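Local coordinates for conserved hypothetical cytochrome protein (Kuenenia stuttgartiensis, PDB 6H5L) that binds heme c covalently and probably transfers electrons within a reductase complex of an anammox bacterium, at residues P60-I65 and V95-S100; K12-K17 and E86-S91. One frame throughout, in Å; residues are numbered along the deposited sequence.

From the N terminus, the chain first lays down 12-17 on helix 9-18, then 60-65 at the start of helix 62-71, and finally 86-91 and 95-100 on the successive helices 86-91 and 93-97. Contact 2 closes the longer loop, 68 residues that include the covalent heme anchors C19 and C22 and the axial ligands H23 and M78. Contact 1 closes 29 residues, again with M78 among them. The segments alternate along the chain, so the two closures cross rather than nest. Their centres lie about 13 Å apart, and they meet directly where Y15 packs on V95, L96 and F99, joining helix 9-18 to helix 93-97 and the turn that follows it.

Contact 1: residues P60-I65 and V95-S100; sequences PTDEDI and VLKSFS
D62 and K97 bring their side chains together at about a right angle, a worked example of how one ion pair and a small apolar patch can together join two helices. K97 NZ donates to D62 OD1 over 2.8 Å, a salt bridge made on the syn lone pair, the side facing the second oxygen. NZ also lies 3.5 Å from D62 OD2, but the bond is to OD1. The lysine chain bends at its third torsion (chi3 70°), which turns its amino group to the acid, and its CE runs 3.5 Å from the same OD1. D62 OD2 has its own mate in K5, so two ammonium groups answer this buried carboxylate, which is likely to remain ionised.

Beside the ion pair lies the apolar part. I65 points at the facing helix and spreads its branches over two neighbours. I65 CG2 meets L96 CD2 at 3.9 Å as the two side chains slide past each other in opposite directions. The other branch, extended at its second torsion (chi2 173°), carries I65 CD1 to 4.1 Å from K97 CG; the lysine is touched near its base and paired at its end. Replacing K97 with an alanine would probably leave D62 OD1 without its ionic mate and open a gap beside I65 CD1.

T61 caps helix 62-71: its OG1 accepts from D64 N at 3.0 Å, and T61 N returns a weak bond to D64 OD2, completing a capping box. The contact thus ties the first turn of that helix to helix 93-97. L96 also touches a bound heme c, F44 and Y15 of helix 9-18, while K97 and P60 pack on F103 of helix 102-105.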
# COMPACT_ATOMS: atom_id res chain seq x y z
N PRO B 60 52.41 5.69 -22.24
CA PRO B 60 51.41 6.68 -22.65
C PRO B 60 52.05 7.78 -23.47
O PRO B 60 53.24 8.09 -23.33
CB PRO B 60 50.89 7.22 -21.32
CG PRO B 60 52.06 7.10 -20.41
CD PRO B 60 52.75 5.82 -20.81
N THR B 61 51.25 8.37 -24.35
CA THR B 61 51.68 9.59 -25.01
C THR B 61 51.67 10.74 -24.01
O THR B 61 51.03 10.68 -22.96
CB THR B 61 50.78 9.92 -26.20
OG1 THR B 61 49.48 10.28 -25.73
CG2 THR B 61 50.67 8.72 -27.13
N ASP B 62 52.41 11.80 -24.34
CA ASP B 62 52.39 12.99 -23.48
C ASP B 62 50.98 13.55 -23.36
O ASP B 62 50.63 14.13 -22.32
CB ASP B 62 53.35 14.05 -24.03
CG ASP B 62 54.79 13.59 -24.03
OD1 ASP B 62 55.03 12.39 -23.78
OD2 ASP B 62 55.68 14.43 -24.27
N GLU B 63 50.16 13.37 -24.39
CA GLU B 63 48.77 13.83 -24.33
C GLU B 63 47.92 12.94 -23.43
O GLU B 63 47.00 13.44 -22.77
CB GLU B 63 48.18 13.88 -25.74
CG GLU B 63 48.93 14.80 -26.71
CD GLU B 63 50.22 14.20 -27.22
OE1 GLU B 63 50.34 12.96 -27.23
OE2 GLU B 63 51.13 14.97 -27.61
N ASP B 64 48.22 11.64 -23.39
CA ASP B 64 47.49 10.75 -22.49
C ASP B 64 47.67 11.16 -21.04
O ASP B 64 46.71 11.18 -20.27
CB ASP B 64 47.97 9.30 -22.69
CG ASP B 64 47.51 8.72 -24.01
OD1 ASP B 64 46.66 9.34 -24.67
OD2 ASP B 64 48.01 7.64 -24.38
N ILE B 65 48.91 11.50 -20.65
CA ILE B 65 49.17 11.90 -19.28
C ILE B 65 48.50 13.23 -18.97
O ILE B 65 47.85 13.39 -17.92
CB ILE B 65 50.69 11.96 -19.02
CG1 ILE B 65 51.34 10.61 -19.32
CG2 ILE B 65 50.98 12.38 -17.59
CD1 ILE B 65 52.85 10.63 -19.26
N VAL B 95 58.16 15.55 -15.78
CA VAL B 95 58.55 15.15 -14.42
C VAL B 95 58.07 13.73 -14.14
O VAL B 95 58.81 12.90 -13.61
CB VAL B 95 58.00 16.15 -13.39
CG1 VAL B 95 58.48 15.78 -11.99
CG2 VAL B 95 58.42 17.57 -13.74
N LEU B 96 56.81 13.45 -14.49
CA LEU B 96 56.29 12.09 -14.35
C LEU B 96 57.03 11.12 -15.26
O LEU B 96 57.25 9.96 -14.89
CB LEU B 96 54.79 12.07 -14.66
CG LEU B 96 53.81 12.30 -13.51
CD1 LEU B 96 54.02 13.66 -12.85
CD2 LEU B 96 52.38 12.15 -13.98
N LYS B 97 57.44 11.57 -16.45
CA LYS B 97 58.17 10.70 -17.37
C LYS B 97 59.57 10.40 -16.86
O LYS B 97 60.09 9.31 -17.11
CB LYS B 97 58.24 11.34 -18.76
CG LYS B 97 56.88 11.60 -19.40
CD LYS B 97 57.03 12.21 -20.78
CE LYS B 97 57.59 11.21 -21.78
NZ LYS B 97 57.74 11.80 -23.14
N SER B 98 60.19 11.34 -16.14
CA SER B 98 61.55 11.14 -15.65
C SER B 98 61.63 10.11 -14.52
O SER B 98 62.74 9.73 -14.14
CB SER B 98 62.14 12.47 -15.17
OG SER B 98 61.55 12.88 -13.95
N PHE B 99 60.49 9.66 -13.99
CA PHE B 99 60.51 8.70 -12.90
C PHE B 99 60.76 7.28 -13.37
O PHE B 99 61.12 6.42 -12.55
CB PHE B 99 59.18 8.75 -12.13
CG PHE B 99 58.94 10.06 -11.42
CD1 PHE B 99 59.98 10.73 -10.79
CD2 PHE B 99 57.67 10.62 -11.38
CE1 PHE B 99 59.76 11.93 -10.14
CE2 PHE B 99 57.45 11.81 -10.73
CZ PHE B 99 58.49 12.47 -10.11
N SER B 100 60.59 7.00 -14.66
CA SER B 100 60.73 5.65 -15.20
C SER B 100 61.76 5.66 -16.33
O SER B 100 61.67 6.47 -17.25
CB SER B 100 59.39 5.12 -15.71
OG SER B 100 59.54 3.83 -16.27

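Contact 2: residues K12-K17 and E86-S91; sequences KNVYKK and EEQRAS
The carbonyl oxygen of Q88, beside which a methyl of V14 stands, is gripped twice by one residue. S91 OG donates to Q88 O over 2.9 Å, approaching 28° out of the carbonyl plane, and S91 N adds a weak bond of 3.3 Å. The serine hydroxyl is thereby folded back on its own helix.

V14 packs against this surface. Both of its methyls take part: V14 CG1 stands 4.1 Å from Q88 O, while V14 CG2 lies 4.1 Å from Q88 CG and reaches Q88 NE2 at a similar distance. The glutamine chain passes the valine at about a right angle and is extended beyond CG (chi2 179°), and the turn of its amide (chi3 -47°) brings NE2 beside the same methyl as CG. S91 OG is 4.4 Å from V14 CG2.

L84 and V92 also pack on V14, adding to the packing around it, and a bound heme c comes within about 5 Å of the valine side chain. Farther along that helix, K17 packs on D67 of the hydroxylamine oxidoreductase-like chain.

Chemically, the two helices are joined by van der Waals contact: S91 OG is bonded back to Q88 O, Q88 OE1 has a partner just beyond the segment, neither side chain makes a polar bond to V14, and what they offer the valine is mainly shape.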
# COMPACT_ATOMS: atom_id res chain seq x y z
N LYS B 12 59.08 21.10 -11.68
CA LYS B 12 59.48 20.53 -10.39
C LYS B 12 58.61 21.07 -9.26
O LYS B 12 58.13 20.31 -8.41
CB LYS B 12 60.95 20.82 -10.11
CG LYS B 12 61.96 20.04 -10.93
CD LYS B 12 63.36 20.24 -10.35
CE LYS B 12 64.45 20.14 -11.41
NZ LYS B 12 65.02 18.77 -11.52
N ASN B 13 58.41 22.39 -9.24
CA ASN B 13 57.69 23.01 -8.13
C ASN B 13 56.22 22.60 -8.12
O ASN B 13 55.65 22.33 -7.05
CB ASN B 13 57.82 24.53 -8.20
CG ASN B 13 59.22 25.01 -7.87
OD1 ASN B 13 60.15 24.21 -7.76
ND2 ASN B 13 59.37 26.32 -7.72
N VAL B 14 55.58 22.56 -9.29
CA VAL B 14 54.17 22.18 -9.35
C VAL B 14 53.98 20.75 -8.84
O VAL B 14 53.08 20.47 -8.05
CB VAL B 14 53.63 22.35 -10.78
CG1 VAL B 14 52.19 21.86 -10.86
CG2 VAL B 14 53.72 23.80 -11.22
N TYR B 15 54.84 19.83 -9.29
CA TYR B 15 54.79 18.47 -8.78
C TYR B 15 55.03 18.45 -7.27
O TYR B 15 54.34 17.73 -6.53
CB TYR B 15 55.82 17.59 -9.49
CG TYR B 15 55.77 16.15 -9.06
CD1 TYR B 15 56.50 15.70 -7.96
CD2 TYR B 15 55.00 15.22 -9.75
CE1 TYR B 15 56.45 14.39 -7.56
CE2 TYR B 15 54.95 13.90 -9.36
CZ TYR B 15 55.67 13.49 -8.26
OH TYR B 15 55.62 12.18 -7.87
N LYS B 16 56.01 19.21 -6.81
CA LYS B 16 56.34 19.25 -5.39
C LYS B 16 55.15 19.71 -4.56
O LYS B 16 54.84 19.12 -3.52
CB LYS B 16 57.54 20.19 -5.18
CG LYS B 16 58.25 20.07 -3.85
CD LYS B 16 59.58 20.80 -3.91
CE LYS B 16 60.34 20.71 -2.59
NZ LYS B 16 61.72 21.28 -2.73
N LYS B 17 54.45 20.74 -5.02
CA LYS B 17 53.40 21.37 -4.23
C LYS B 17 52.06 20.64 -4.35
O LYS B 17 51.27 20.65 -3.40
CB LYS B 17 53.25 22.83 -4.64
CG LYS B 17 52.62 23.75 -3.61
CD LYS B 17 53.03 25.19 -3.86
CE LYS B 17 52.33 26.16 -2.92
NZ LYS B 17 51.14 26.79 -3.56
N GLU B 86 46.91 25.68 -17.82
CA GLU B 86 47.28 24.82 -18.94
C GLU B 86 48.77 24.50 -18.92
O GLU B 86 49.18 23.34 -19.07
CB GLU B 86 46.88 25.50 -20.25
CG GLU B 86 46.25 24.59 -21.28
CD GLU B 86 45.29 25.33 -22.20
OE1 GLU B 86 44.18 25.67 -21.75
OE2 GLU B 86 45.66 25.59 -23.36
N GLU B 87 49.60 25.53 -18.74
CA GLU B 87 51.05 25.34 -18.75
C GLU B 87 51.52 24.53 -17.54
O GLU B 87 52.42 23.70 -17.66
CB GLU B 87 51.74 26.70 -18.78
CG GLU B 87 53.25 26.65 -18.65
CD GLU B 87 53.85 28.02 -18.43
OE1 GLU B 87 53.09 29.01 -18.43
OE2 GLU B 87 55.09 28.11 -18.26
N GLN B 88 50.92 24.77 -16.37
CA GLN B 88 51.33 24.06 -15.16
C GLN B 88 51.12 22.56 -15.30
O GLN B 88 52.00 21.76 -14.98
CB GLN B 88 50.58 24.60 -13.95
CG GLN B 88 51.09 25.94 -13.44
CD GLN B 88 50.29 26.46 -12.26
OE1 GLN B 88 49.06 26.45 -12.27
NE2 GLN B 88 50.99 26.90 -11.22
N ARG B 89 49.94 22.16 -15.79
CA ARG B 89 49.67 20.74 -15.99
C ARG B 89 50.58 20.14 -17.06
O ARG B 89 50.91 18.95 -17.00
CB ARG B 89 48.21 20.53 -16.36
CG ARG B 89 47.23 20.70 -15.21
CD ARG B 89 45.80 20.56 -15.71
NE ARG B 89 45.19 21.86 -15.99
CZ ARG B 89 44.24 22.06 -16.89
NH1 ARG B 89 43.80 21.06 -17.63
NH2 ARG B 89 43.74 23.28 -17.07
N ALA B 90 50.98 20.94 -18.04
CA ALA B 90 51.85 20.44 -19.09
C ALA B 90 53.30 20.33 -18.63
O ALA B 90 54.04 19.48 -19.13
CB ALA B 90 51.75 21.33 -20.33
N SER B 91 53.72 21.18 -17.69
CA SER B 91 55.11 21.18 -17.24
C SER B 91 55.44 20.00 -16.33
O SER B 91 56.62 19.69 -16.15
CB SER B 91 55.43 22.49 -16.52
OG SER B 91 54.72 22.58 -15.30